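Local coordinates for stringent starvation protein A homolog (Haemophilus influenzae, PDB 3LYK) that belongs to the glutathione S-transferase superfamily and probably forms an equimolar complex with the RNA polymerase holoenzyme but not with the core enzyme, at residues R185-R189 with D190-Q194. Sequence-based numbering, arbitrary orientation.
Sequences RVFTR and DSFLQ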
ATOM      1  N   ARG B 185       8.606 -21.746  14.504  1.00 24.96           N
ATOM      2  CA  ARG B 185       8.558 -22.040  13.064  1.00 24.79           C
ATOM      3  C   ARG B 185       9.161 -20.885  12.267  1.00 23.29           C
ATOM      4  O   ARG B 185       9.937 -21.093  11.332  1.00 23.58           O
ATOM      5  CB  ARG B 185       7.099 -22.237  12.687  1.00 25.24           C
ATOM      6  CG  ARG B 185       6.843 -22.856  11.374  1.00 27.22           C
ATOM      7  CD  ARG B 185       5.307 -23.138  11.334  1.00 30.00           C
ATOM      8  NE  ARG B 185       4.949 -24.176  12.283  1.00 29.38           N
ATOM      9  CZ  ARG B 185       3.958 -24.121  13.167  1.00 30.11           C
ATOM     10  NH1 ARG B 185       3.119 -23.094  13.239  1.00 24.54           N
ATOM     11  NH2 ARG B 185       3.791 -25.145  13.974  1.00 33.02           N
ATOM     12  N   VAL B 186       8.857 -19.655  12.663  1.00 22.22           N
ATOM     13  CA  VAL B 186       9.405 -18.501  11.903  1.00 21.10           C
ATOM     14  C   VAL B 186      10.818 -18.040  12.365  1.00 21.32           C
ATOM     15  O   VAL B 186      11.681 -17.760  11.499  1.00 20.48           O
ATOM     16  CB  VAL B 186       8.398 -17.318  11.797  1.00 20.66           C
ATOM     17  CG1 VAL B 186       7.090 -17.790  11.147  1.00 20.45           C
ATOM     18  CG2 VAL B 186       8.071 -16.696  13.179  1.00 19.97           C
ATOM     19  N   PHE B 187      11.069 -17.975  13.693  1.00 20.78           N
ATOM     20  CA  PHE B 187      12.345 -17.443  14.181  1.00 20.17           C
ATOM     21  C   PHE B 187      13.558 -18.282  13.782  1.00 20.50           C
ATOM     22  O   PHE B 187      14.678 -17.743  13.630  1.00 19.90           O
ATOM     23  CB  PHE B 187      12.394 -17.232  15.692  1.00 19.73           C
ATOM     24  CG  PHE B 187      11.425 -16.201  16.225  1.00 21.26           C
ATOM     25  CD1 PHE B 187      10.793 -15.280  15.394  1.00 22.37           C
ATOM     26  CD2 PHE B 187      11.146 -16.169  17.591  1.00 18.64           C
ATOM     27  CE1 PHE B 187       9.887 -14.340  15.916  1.00 22.13           C
ATOM     28  CE2 PHE B 187      10.283 -15.230  18.120  1.00 22.86           C
ATOM     29  CZ  PHE B 187       9.636 -14.304  17.264  1.00 20.85           C
ATOM     30  N   THR B 188      13.335 -19.584  13.626  1.00 20.80           N
ATOM     31  CA  THR B 188      14.411 -20.529  13.319  1.00 22.54           C
ATOM     32  C   THR B 188      14.659 -20.733  11.828  1.00 23.64           C
ATOM     33  O   THR B 188      15.580 -21.475  11.438  1.00 23.42           O
ATOM     34  CB  THR B 188      14.214 -21.913  14.035  1.00 22.45           C
ATOM     35  OG1 THR B 188      13.060 -22.543  13.492  1.00 24.17           O
ATOM     36  CG2 THR B 188      14.017 -21.722  15.580  1.00 20.14           C
ATOM     37  N   ARG B 189      13.910 -20.016  10.984  1.00 23.61           N
ATOM     38  CA  ARG B 189      14.086 -20.137   9.528  1.00 24.10           C
ATOM     39  C   ARG B 189      15.400 -19.491   9.163  1.00 23.19           C
ATOM     40  O   ARG B 189      15.760 -18.481   9.779  1.00 22.30           O
ATOM     41  CB  ARG B 189      12.972 -19.370   8.779  1.00 24.53           C
ATOM     42  CG  ARG B 189      11.696 -20.106   8.658  1.00 28.50           C
ATOM     43  CD  ARG B 189      10.702 -19.261   7.820  1.00 27.66           C
ATOM     44  NE  ARG B 189      10.942 -19.341   6.378  1.00 26.72           N
ATOM     45  CZ  ARG B 189      10.506 -20.322   5.578  1.00 26.62           C
ATOM     46  NH1 ARG B 189       9.834 -21.348   6.053  1.00 26.18           N
ATOM     47  NH2 ARG B 189      10.756 -20.286   4.278  1.00 26.68           N
ATOM     48  N   ASP B 190      16.104 -20.019   8.150  1.00 22.59           N
ATOM     49  CA  ASP B 190      17.385 -19.413   7.712  1.00 24.47           C
ATOM     50  C   ASP B 190      17.283 -17.911   7.460  1.00 23.64           C
ATOM     51  O   ASP B 190      18.210 -17.144   7.801  1.00 23.10           O
ATOM     52  CB  ASP B 190      17.930 -20.053   6.417  1.00 26.21           C
ATOM     53  CG  ASP B 190      18.547 -21.450   6.660  1.00 34.95           C
ATOM     54  OD1 ASP B 190      18.764 -21.822   7.855  1.00 42.52           O
ATOM     55  OD2 ASP B 190      18.819 -22.176   5.657  1.00 41.39           O
ATOM     56  N   SER B 191      16.169 -17.487   6.859  1.00 21.39           N
ATOM     57  CA  SER B 191      16.055 -16.053   6.482  1.00 21.31           C
ATOM     58  C   SER B 191      15.903 -15.177   7.714  1.00 19.52           C
ATOM     59  O   SER B 191      16.457 -14.090   7.790  1.00 19.23           O
ATOM     60  CB  SER B 191      14.886 -15.820   5.492  1.00 19.95           C
ATOM     61  OG  SER B 191      13.642 -16.286   6.037  1.00 22.49           O
ATOM     62  N   PHE B 192      15.112 -15.634   8.661  1.00 19.41           N
ATOM     63  CA  PHE B 192      14.908 -14.869   9.868  1.00 21.02           C
ATOM     64  C   PHE B 192      16.228 -14.759  10.631  1.00 22.35           C
ATOM     65  O   PHE B 192      16.605 -13.657  11.061  1.00 23.61           O
ATOM     66  CB  PHE B 192      13.821 -15.460  10.767  1.00 20.60           C
ATOM     67  CG  PHE B 192      13.430 -14.532  11.869  1.00 20.33           C
ATOM     68  CD1 PHE B 192      12.379 -13.636  11.696  1.00 18.31           C
ATOM     69  CD2 PHE B 192      14.173 -14.484  13.041  1.00 16.77           C
ATOM     70  CE1 PHE B 192      12.053 -12.708  12.709  1.00 22.35           C
ATOM     71  CE2 PHE B 192      13.868 -13.588  14.066  1.00 17.75           C
ATOM     72  CZ  PHE B 192      12.801 -12.682  13.916  1.00 20.67           C
ATOM     73  N   LEU B 193      16.934 -15.888  10.763  1.00 23.48           N
ATOM     74  CA  LEU B 193      18.286 -15.906  11.366  1.00 24.82           C
ATOM     75  C   LEU B 193      19.214 -14.876  10.740  1.00 25.70           C
ATOM     76  O   LEU B 193      19.799 -14.070  11.458  1.00 25.84           O
ATOM     77  CB  LEU B 193      18.916 -17.297  11.271  1.00 23.85           C
ATOM     78  CG  LEU B 193      18.133 -18.359  12.038  1.00 25.63           C
ATOM     79  CD1 LEU B 193      18.647 -19.750  11.644  1.00 24.70           C
ATOM     80  CD2 LEU B 193      18.299 -18.111  13.550  1.00 27.45           C
ATOM     81  N   GLN B 194      19.315 -14.853   9.407  1.00 25.11           N
ATOM     82  CA  GLN B 194      20.081 -13.804   8.746  1.00 26.41           C
ATOM     83  C   GLN B 194      19.576 -12.408   9.010  1.00 26.60           C
ATOM     84  O   GLN B 194      20.373 -11.481   9.081  1.00 26.93           O
ATOM     85  CB  GLN B 194      20.093 -13.995   7.239  1.00 27.02           C
ATOM     86  CG  GLN B 194      21.026 -15.102   6.773  1.00 31.35           C
ATOM     87  CD  GLN B 194      20.813 -15.391   5.318  1.00 37.80           C
ATOM     88  OE1 GLN B 194      20.413 -16.492   4.955  1.00 43.75           O
ATOM     89  NE2 GLN B 194      21.027 -14.381   4.472  1.00 36.58           N
TER
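Between residues 185-189 and 190-194 the chain makes a tight corner between two consecutive helices in the C-terminal, all-helical part of this GST-superfamily fold: helix 176-187 ends, Thr188 and Arg189 turn the backbone, and short helix 190-195 begins. Arg189 N donates a hydrogen bond to Val186 O, three residues back (3.2 Å), whereas the extended psi of Arg189 (146°) breaks the helical path. As the N-cap residue, Arg189 turns its carbonyl into the first turn of the new helix, where Leu193 N donates to its O at 3.0 Å along a practically straight N-H...O line (179°).

Across the corner, Phe187 and Phe192 run side by side and point the same way. Their rings are obliquely paired, with centroids 4.9 Å apart. Phe187 CD1 sits over one face of the Phe192 ring, displaced toward its rim, and comes to 3.6 Å from Phe192 CZ. The backbone brings Phe192 CB to 3.2 Å from Val186 O; CG anti to the backbone N (chi1 -169°) then lays the ring along the end of the preceding helix, CD2 3.4 Å from Phe187 O. Trp162 of helix 152-165 meets both phenylalanine rings edge-to-face, and Phe192 also touches His19 and Ile23 of helix 16-27, so that the junction packs between helices of the thioredoxin-like N-terminal and the C-terminal domains.

On another side of the turn, the Arg189 guanidinium presents its edge to Ser191 OG, but the two are bridged through Glu27: its OE2 forms a salt bridge with Arg189 NE and a hydrogen bond with Ser191 OG, while Phe150 adds a cation-pi contact to the same arginine. Leu193 folds its branches back against the turn's carbonyls, CD2 near Phe187 O and CD1 3.5 Å from Thr188 O.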